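PDB 6PTR: beta sliding clamp from Bartonella birtlesii LL-WM9, which probably encircles DNA as a head-to-tail ring dimer, tethering DNA polymerases and other proteins to the template and so giving them processivity. Local coordinates for residues C[290-295]-C[311-316]; C[269-274]-C[323-328]; C[191-196]-C[369-374]. One frame throughout, in Å; residues are numbered along the deposited sequence. Where two conformers were deposited one is given.

All three contacts involve the C-terminal domain, and contact 3 joins it to the central domain. Along the chain they are nested: contact 1 inside the loop closed by contact 2, and that inside the loop closed by contact 3. Contacts 2 and 3 reach the same eight-stranded antiparallel sheet, contact 2 at its outermost strand 269-274 and contact 3 where strands 189-196 and 372-376 pair. Their centres are about 22 Å apart. Contact 1 joins a loop to the turn between strands 304-311 and 315-322, beside the second subunit, about 27 Å from contact 2 and about 34 Å from contact 3, centre to centre. They mark a domain junction, a domain flank and a ring interface.

Contact 1 of 3, residues C[290-295]-C[311-316]; sequences NDRGRA and NPDSGS
Two Asx turns meet here, one headed by Asn-290 and the other by Asn-311. Asn-290 OD1 accepts from Arg-292 N at 3.0 Å, inside a type I turn that runs to Gly-293. Asn-311 OD1 accepts from Asp-313 N at 2.8 Å. The first turn thus presents Arg-292 and the second presents Asp-313, and these form a salt bridge. Arg-292 NE reaches Asp-313 OD2 at 2.9 Å. The oxygen lies at the edge of the guanidinium, in its plane, but NE meets the carboxylate from above, and the two planes are 61° apart. Asp-313 OD2 has a second donor, Asn-290 ND2, at 3.0 Å. Asp-313 OD2 takes this N-H on its anti lone pair, and lies in the plane of the Asn-290 amide. Two donors of different residues therefore grip one oxygen and would restrain the rotation of the carboxylate.

The Arg-292 chain runs extended from CG to NE and passes Pro-312. Pro-312 CG is 3.5 Å from Arg-292 CD and covers one face of the guanidinium near its rim. The Asn-290 and Asn-311 side chains cross at about a right angle, their amide planes 65° apart, with Asn-290 CG 3.3 Å from Asn-311 ND2. Asn-311 ND2 is held by Ile-288 O. Pro-312 O accepts from Gln-119 of the second subunit, and Ser-316 pairs with a strand of that subunit. The segment 311-316 carries a classic beta bulge, with Ser-314 and Gly-315 facing Asn-311. The arrangement is that of a bulged tight turn between strands 304-311 and 315-322, tied to a neighbouring loop beside the ring's subunit interface.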
# COMPACT_ATOMS: atom_id res chain seq x y z
N ASN C 290 -0.05 -7.79 20.25
CA ASN C 290 -0.53 -6.45 19.93
C ASN C 290 0.42 -5.43 20.57
O ASN C 290 1.57 -5.76 20.88
CB ASN C 290 -2.01 -6.28 20.34
CG ASN C 290 -2.22 -6.33 21.86
OD1 ASN C 290 -1.28 -6.30 22.64
ND2 ASN C 290 -3.49 -6.37 22.28
N ASP C 291 -0.06 -4.20 20.79
CA ASP C 291 0.80 -3.13 21.28
C ASP C 291 1.36 -3.37 22.68
O ASP C 291 2.33 -2.71 23.07
CB ASP C 291 0.06 -1.80 21.27
CG ASP C 291 -0.35 -1.36 19.88
OD1 ASP C 291 0.33 -1.78 18.91
OD2 ASP C 291 -1.34 -0.61 19.77
N ARG C 292 0.79 -4.30 23.45
CA ARG C 292 1.31 -4.54 24.79
C ARG C 292 2.71 -5.12 24.77
O ARG C 292 3.47 -4.96 25.73
CB ARG C 292 0.40 -5.50 25.56
CG ARG C 292 -0.95 -4.92 25.90
CD ARG C 292 -1.80 -5.96 26.60
NE ARG C 292 -3.12 -5.48 26.97
CZ ARG C 292 -3.45 -5.05 28.19
NH1 ARG C 292 -2.55 -5.02 29.17
NH2 ARG C 292 -4.68 -4.67 28.42
N GLY C 293 3.06 -5.82 23.71
CA GLY C 293 4.34 -6.50 23.62
C GLY C 293 4.24 -7.65 22.64
O GLY C 293 3.16 -8.07 22.22
N ARG C 294 5.41 -8.17 22.28
CA ARG C 294 5.54 -9.24 21.31
C ARG C 294 6.37 -10.36 21.88
O ARG C 294 7.15 -10.99 21.18
CB ARG C 294 6.17 -8.71 20.02
CG ARG C 294 5.76 -7.30 19.68
CD ARG C 294 5.36 -7.14 18.23
NE ARG C 294 4.25 -6.20 18.11
CZ ARG C 294 3.03 -6.51 17.68
NH1 ARG C 294 2.10 -5.58 17.61
NH2 ARG C 294 2.76 -7.76 17.31
N ALA C 295 6.25 -10.60 23.19
CA ALA C 295 7.10 -11.60 23.81
C ALA C 295 6.71 -12.99 23.32
O ALA C 295 5.52 -13.30 23.18
CB ALA C 295 7.00 -11.53 25.34
N ASN C 311 -1.34 -13.17 25.28
CA ASN C 311 -1.78 -11.78 25.14
C ASN C 311 -3.11 -11.65 25.84
O ASN C 311 -4.07 -12.34 25.50
CB ASN C 311 -1.88 -11.38 23.66
CG ASN C 311 -2.55 -10.00 23.43
OD1 ASN C 311 -2.97 -9.31 24.34
ND2 ASN C 311 -2.68 -9.63 22.15
N PRO C 312 -3.21 -10.78 26.86
CA PRO C 312 -4.45 -10.73 27.64
C PRO C 312 -5.65 -10.26 26.86
O PRO C 312 -6.78 -10.42 27.33
CB PRO C 312 -4.11 -9.74 28.76
CG PRO C 312 -3.05 -8.87 28.17
CD PRO C 312 -2.21 -9.80 27.32
N ASP C 313 -5.44 -9.64 25.69
CA ASP C 313 -6.55 -9.18 24.89
C ASP C 313 -7.01 -10.20 23.86
O ASP C 313 -8.05 -9.97 23.23
CB ASP C 313 -6.18 -7.87 24.17
CG ASP C 313 -5.87 -6.75 25.14
OD1 ASP C 313 -6.51 -6.68 26.21
OD2 ASP C 313 -4.98 -5.93 24.83
N SER C 314 -6.28 -11.31 23.67
CA SER C 314 -6.66 -12.25 22.62
C SER C 314 -6.57 -13.72 23.01
O SER C 314 -7.35 -14.52 22.47
CB SER C 314 -5.79 -12.03 21.37
OG SER C 314 -4.43 -12.28 21.64
N GLY C 315 -5.67 -14.13 23.88
CA GLY C 315 -5.57 -15.54 24.21
C GLY C 315 -4.13 -16.01 24.25
O GLY C 315 -3.25 -15.28 24.72
N SER C 316 -3.88 -17.24 23.80
CA SER C 316 -2.55 -17.82 23.86
C SER C 316 -2.30 -18.61 22.60
O SER C 316 -3.23 -19.00 21.88
CB SER C 316 -2.37 -18.72 25.08
OG SER C 316 -3.31 -19.79 25.07

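Contact 2 of 3, residues C[269-274]-C[323-328]; sequences RKLIVN and ATYTSE
The ring of Tyr-325 lies beside strand 269-274, with Leu-271 CA and Glu-328 O at its edge, in plane. Ser-327 N sits over one face, offset toward the rim. Leu-271 CB and Lys-270 O approach the ring obliquely, the latter 3.3 Å from Tyr-325 CD1. The Arg-269 guanidinium has Tyr-325 OH near its plane at the edge and Glu-328 OE1 over one face. The Arg-269 and Glu-328 flat groups are only 13° from parallel. Arg-269 NH1 and Glu-328 OE1 are 4.1 Å apart, so charge alone links them, and Glu-328 is poorly ordered.

With CG of Tyr-325 opposite its backbone N (chi1 -175°), the ring runs toward Arg-269. Its OH donates to Glu-328 O at 2.6 Å, which holds the ring end. The same carbonyl takes a weak bond from Arg-269 NH1 at 3.3 Å. Leu-271 CD1 packs on Ala-323 CB at 3.6 Å, and Val-273 CG1 touches the same methyl. Leu-271 and Tyr-325 both touch Ile-300.

The backbones join at one antiparallel bridge, the hydrogen-bonded pair Ile-272 and Thr-324. Ile-272 N to Thr-324 O is 3.0 Å, and Thr-324 N to Ile-272 O is 2.9 Å. Further along, a water donates to Lys-270 O, accepts from Thr-326 N and bonds Ser-327 OG. On its other edge, strand 269-274 pairs with strand 350-355. This is a single bridge between an outermost strand, 269-274, of the eight-stranded sheet and the loop joining strands 315-322 and 330-335 of the other, within the C-terminal domain of this ring-forming DNA polymerase III beta subunit.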
# COMPACT_ATOMS: atom_id res chain seq x y z
N ARG C 269 25.51 -22.39 26.25
CA ARG C 269 24.39 -23.24 25.85
C ARG C 269 24.10 -23.00 24.38
O ARG C 269 23.73 -21.89 24.00
CB ARG C 269 23.13 -22.94 26.66
CG ARG C 269 23.31 -23.10 28.16
CD ARG C 269 21.99 -22.99 28.89
NE ARG C 269 22.12 -22.24 30.14
CZ ARG C 269 21.24 -22.29 31.14
NH1 ARG C 269 20.18 -23.08 31.06
NH2 ARG C 269 21.45 -21.56 32.23
N LYS C 270 24.22 -24.04 23.56
CA LYS C 270 24.05 -23.88 22.12
C LYS C 270 22.73 -24.51 21.67
O LYS C 270 22.48 -25.68 21.96
CB LYS C 270 25.21 -24.53 21.36
CG LYS C 270 25.10 -24.39 19.84
CD LYS C 270 26.47 -24.60 19.16
CE LYS C 270 26.74 -26.01 18.80
NZ LYS C 270 28.03 -26.10 18.01
N LEU C 271 21.92 -23.74 20.97
CA LEU C 271 20.66 -24.20 20.39
C LEU C 271 20.76 -24.09 18.88
O LEU C 271 21.10 -23.02 18.37
CB LEU C 271 19.48 -23.38 20.92
CG LEU C 271 18.14 -23.49 20.17
CD1 LEU C 271 17.60 -24.93 20.29
CD2 LEU C 271 17.10 -22.49 20.67
N ILE C 272 20.50 -25.18 18.17
CA ILE C 272 20.43 -25.17 16.71
C ILE C 272 19.02 -25.54 16.30
O ILE C 272 18.49 -26.56 16.75
CB ILE C 272 21.43 -26.13 16.05
CG1 ILE C 272 22.84 -25.97 16.61
CG2 ILE C 272 21.40 -25.90 14.55
CD1 ILE C 272 23.82 -27.02 16.07
N VAL C 273 18.43 -24.75 15.41
CA VAL C 273 17.10 -25.03 14.90
C VAL C 273 17.13 -24.87 13.39
O VAL C 273 17.98 -24.19 12.83
CB VAL C 273 16.02 -24.11 15.52
CG1 VAL C 273 15.91 -24.33 17.03
CG2 VAL C 273 16.34 -22.66 15.23
N ASN C 274 16.19 -25.53 12.73
CA ASN C 274 15.94 -25.27 11.33
C ASN C 274 15.39 -23.86 11.20
O ASN C 274 14.34 -23.54 11.78
CB ASN C 274 14.96 -26.27 10.75
CG ASN C 274 14.65 -26.01 9.29
OD1 ASN C 274 13.96 -25.06 8.95
ND2 ASN C 274 15.16 -26.87 8.43
N ALA C 323 14.76 -29.62 17.81
CA ALA C 323 15.92 -28.76 17.98
C ALA C 323 17.10 -29.64 18.34
O ALA C 323 16.93 -30.75 18.84
CB ALA C 323 15.69 -27.70 19.06
N THR C 324 18.29 -29.14 18.07
CA THR C 324 19.50 -29.75 18.59
C THR C 324 19.91 -28.95 19.82
O THR C 324 20.21 -27.76 19.73
CB THR C 324 20.59 -29.78 17.53
OG1 THR C 324 20.13 -30.57 16.42
CG2 THR C 324 21.86 -30.38 18.08
N TYR C 325 19.86 -29.59 20.98
CA TYR C 325 20.11 -28.91 22.24
C TYR C 325 20.38 -29.98 23.28
O TYR C 325 19.54 -30.88 23.47
CB TYR C 325 18.94 -28.05 22.65
CG TYR C 325 19.17 -27.22 23.89
CD1 TYR C 325 19.76 -25.97 23.79
CD2 TYR C 325 18.76 -27.67 25.15
CE1 TYR C 325 19.97 -25.19 24.91
CE2 TYR C 325 18.96 -26.89 26.28
CZ TYR C 325 19.56 -25.65 26.14
OH TYR C 325 19.77 -24.85 27.24
N THR C 326 21.54 -29.90 23.93
CA THR C 326 21.95 -30.90 24.90
C THR C 326 22.32 -30.28 26.25
O THR C 326 22.91 -30.97 27.08
CB THR C 326 23.12 -31.73 24.35
OG1 THR C 326 24.23 -30.88 24.06
CG2 THR C 326 22.72 -32.45 23.07
N SER C 327 21.99 -29.01 26.48
CA SER C 327 22.38 -28.33 27.70
C SER C 327 21.26 -28.39 28.75
O SER C 327 20.23 -29.05 28.57
CB SER C 327 22.75 -26.88 27.41
OG SER C 327 23.79 -26.78 26.45
N GLU C 328 21.49 -27.71 29.86
CA GLU C 328 20.49 -27.58 30.90
C GLU C 328 19.23 -26.93 30.33
O GLU C 328 19.33 -25.94 29.60
CB GLU C 328 21.07 -26.73 32.04
CG GLU C 328 20.18 -26.53 33.25
CD GLU C 328 20.79 -25.55 34.25
OE1 GLU C 328 21.96 -25.15 34.06
OE2 GLU C 328 20.09 -25.16 35.21
O HOH W 1 23.36 -27.75 23.42

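Contact 3 of 3, residues C[191-196]-C[369-374]; sequences AQVDME and NAEVLY
Strands 191-196 and 372-374 run antiparallel at 169°, with axes 4.9 Å apart at closest approach. They join the central and C-terminal domains into one continuous eight-stranded antiparallel sheet across the domain boundary, as in the beta-subunit family. Gln-192 and Leu-373 form a hydrogen-bonded pair. Gln-192 N meets Leu-373 O, and Leu-373 N meets Gln-192 O, each at 3.0 Å. Asp-194 N continues the pairing with Glu-371 O. The pairs on either side, Ala-191 with Tyr-374 and Val-193 with Val-372, are non-hydrogen-bonded, and their side chains share one face of the sheet.

On that face, Val-193 CG2 and Val-372 CG2 touch at 3.6 Å. The two valines lie side by side and point the same way, against helix 142-152, where Val-193 meets Leu-148 and Val-372 meets Cys-151. Ala-191 CB packs against the edge of the Tyr-374 ring, 3.6 Å from Tyr-374 CE1. The Tyr-374 hydroxyl bonds Gln-345 NE2.

Gln-192 and Leu-373 occupy the other face. The Gln-192 chain stays extended from the trans chi1 of 177° onward, which carries its NE2 to 3.5 Å from Leu-373 CD2. At the start of the second segment, Asn-369 OD1 accepts from Val-372 N at 2.9 Å. This is an Asx motif at the entry to strand 372-376. Asn-369 itself is poorly ordered.

Asp-194 OD1 forms a salt bridge with Arg-181 on the adjacent strand 179-185. Beside it, one water ties the segments together. It accepts from Gln-192 NE2, donates weakly to Asp-194 OD2, and donates at 3.0 Å to Glu-371 O, the carbonyl that already receives Asp-194 N.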
# COMPACT_ATOMS: atom_id res chain seq x y z
N ALA C 191 23.88 -5.64 15.53
CA ALA C 191 24.47 -6.32 14.39
C ALA C 191 25.91 -5.85 14.24
O ALA C 191 26.19 -4.66 14.38
CB ALA C 191 23.68 -6.04 13.07
N GLN C 192 26.81 -6.79 13.97
CA GLN C 192 28.23 -6.51 13.78
C GLN C 192 28.71 -7.25 12.55
O GLN C 192 28.55 -8.47 12.46
CB GLN C 192 29.06 -6.94 14.99
CG GLN C 192 30.55 -6.73 14.79
CD GLN C 192 31.38 -7.22 15.97
OE1 GLN C 192 31.54 -6.51 16.95
NE2 GLN C 192 31.91 -8.43 15.87
N VAL C 193 29.32 -6.53 11.60
CA VAL C 193 29.93 -7.16 10.43
C VAL C 193 31.34 -6.62 10.24
O VAL C 193 31.57 -5.42 10.38
CB VAL C 193 29.07 -6.96 9.16
CG1 VAL C 193 28.83 -5.46 8.85
CG2 VAL C 193 29.69 -7.72 7.98
N ASP C 194 32.26 -7.52 9.92
CA ASP C 194 33.67 -7.23 9.67
C ASP C 194 34.05 -7.59 8.24
O ASP C 194 33.48 -8.51 7.65
CB ASP C 194 34.60 -8.05 10.59
CG ASP C 194 34.51 -7.63 12.04
OD1 ASP C 194 34.13 -6.48 12.30
OD2 ASP C 194 34.83 -8.45 12.92
N MET C 195 35.03 -6.86 7.71
CA MET C 195 35.79 -7.32 6.55
C MET C 195 37.24 -6.92 6.73
O MET C 195 37.57 -6.03 7.52
CB MET C 195 35.26 -6.73 5.24
CG MET C 195 35.47 -5.24 5.14
SD MET C 195 34.91 -4.57 3.56
CE MET C 195 36.26 -5.05 2.49
N GLU C 196 38.12 -7.59 5.98
CA GLU C 196 39.49 -7.14 5.89
C GLU C 196 39.51 -5.73 5.33
O GLU C 196 38.87 -5.45 4.31
CB GLU C 196 40.30 -8.08 4.99
CG GLU C 196 41.76 -7.67 4.86
CD GLU C 196 42.63 -8.79 4.30
OE1 GLU C 196 42.38 -9.97 4.61
OE2 GLU C 196 43.58 -8.47 3.54
N ASN C 369 28.82 -18.87 9.10
CA ASN C 369 29.77 -17.82 8.75
C ASN C 369 30.49 -17.26 9.97
O ASN C 369 30.08 -17.43 11.13
CB ASN C 369 29.08 -16.69 8.00
CG ASN C 369 28.59 -15.61 8.91
OD1 ASN C 369 29.36 -14.76 9.35
ND2 ASN C 369 27.30 -15.65 9.22
N ALA C 370 31.58 -16.55 9.68
CA ALA C 370 32.49 -16.03 10.68
C ALA C 370 32.61 -14.51 10.69
O ALA C 370 33.29 -13.98 11.57
CB ALA C 370 33.89 -16.63 10.48
N GLU C 371 31.99 -13.80 9.75
CA GLU C 371 32.20 -12.37 9.64
C GLU C 371 31.05 -11.53 10.20
O GLU C 371 31.26 -10.34 10.48
CB GLU C 371 32.44 -11.98 8.17
CG GLU C 371 31.18 -11.91 7.31
CD GLU C 371 30.83 -13.21 6.61
OE1 GLU C 371 31.76 -13.89 6.13
OE2 GLU C 371 29.63 -13.56 6.54
N VAL C 372 29.88 -12.12 10.40
CA VAL C 372 28.67 -11.42 10.84
C VAL C 372 28.15 -12.07 12.11
O VAL C 372 28.04 -13.29 12.18
CB VAL C 372 27.58 -11.48 9.74
CG1 VAL C 372 26.34 -10.69 10.15
CG2 VAL C 372 28.11 -10.98 8.41
N LEU C 373 27.77 -11.26 13.10
CA LEU C 373 27.08 -11.82 14.25
C LEU C 373 25.96 -10.88 14.66
O LEU C 373 26.00 -9.67 14.39
CB LEU C 373 28.02 -12.07 15.43
CG LEU C 373 28.81 -10.91 16.04
CD1 LEU C 373 27.99 -10.18 17.12
CD2 LEU C 373 30.16 -11.40 16.60
N TYR C 374 24.98 -11.44 15.35
CA TYR C 374 23.89 -10.66 15.89
C TYR C 374 23.78 -10.93 17.38
O TYR C 374 24.10 -12.02 17.86
CB TYR C 374 22.57 -10.99 15.18
CG TYR C 374 22.70 -10.80 13.71
CD1 TYR C 374 22.66 -9.51 13.17
CD2 TYR C 374 22.95 -11.88 12.87
CE1 TYR C 374 22.81 -9.31 11.82
CE2 TYR C 374 23.11 -11.68 11.49
CZ TYR C 374 23.04 -10.39 10.99
OH TYR C 374 23.20 -10.18 9.64
O HOH W 2 32.07 -9.74 13.28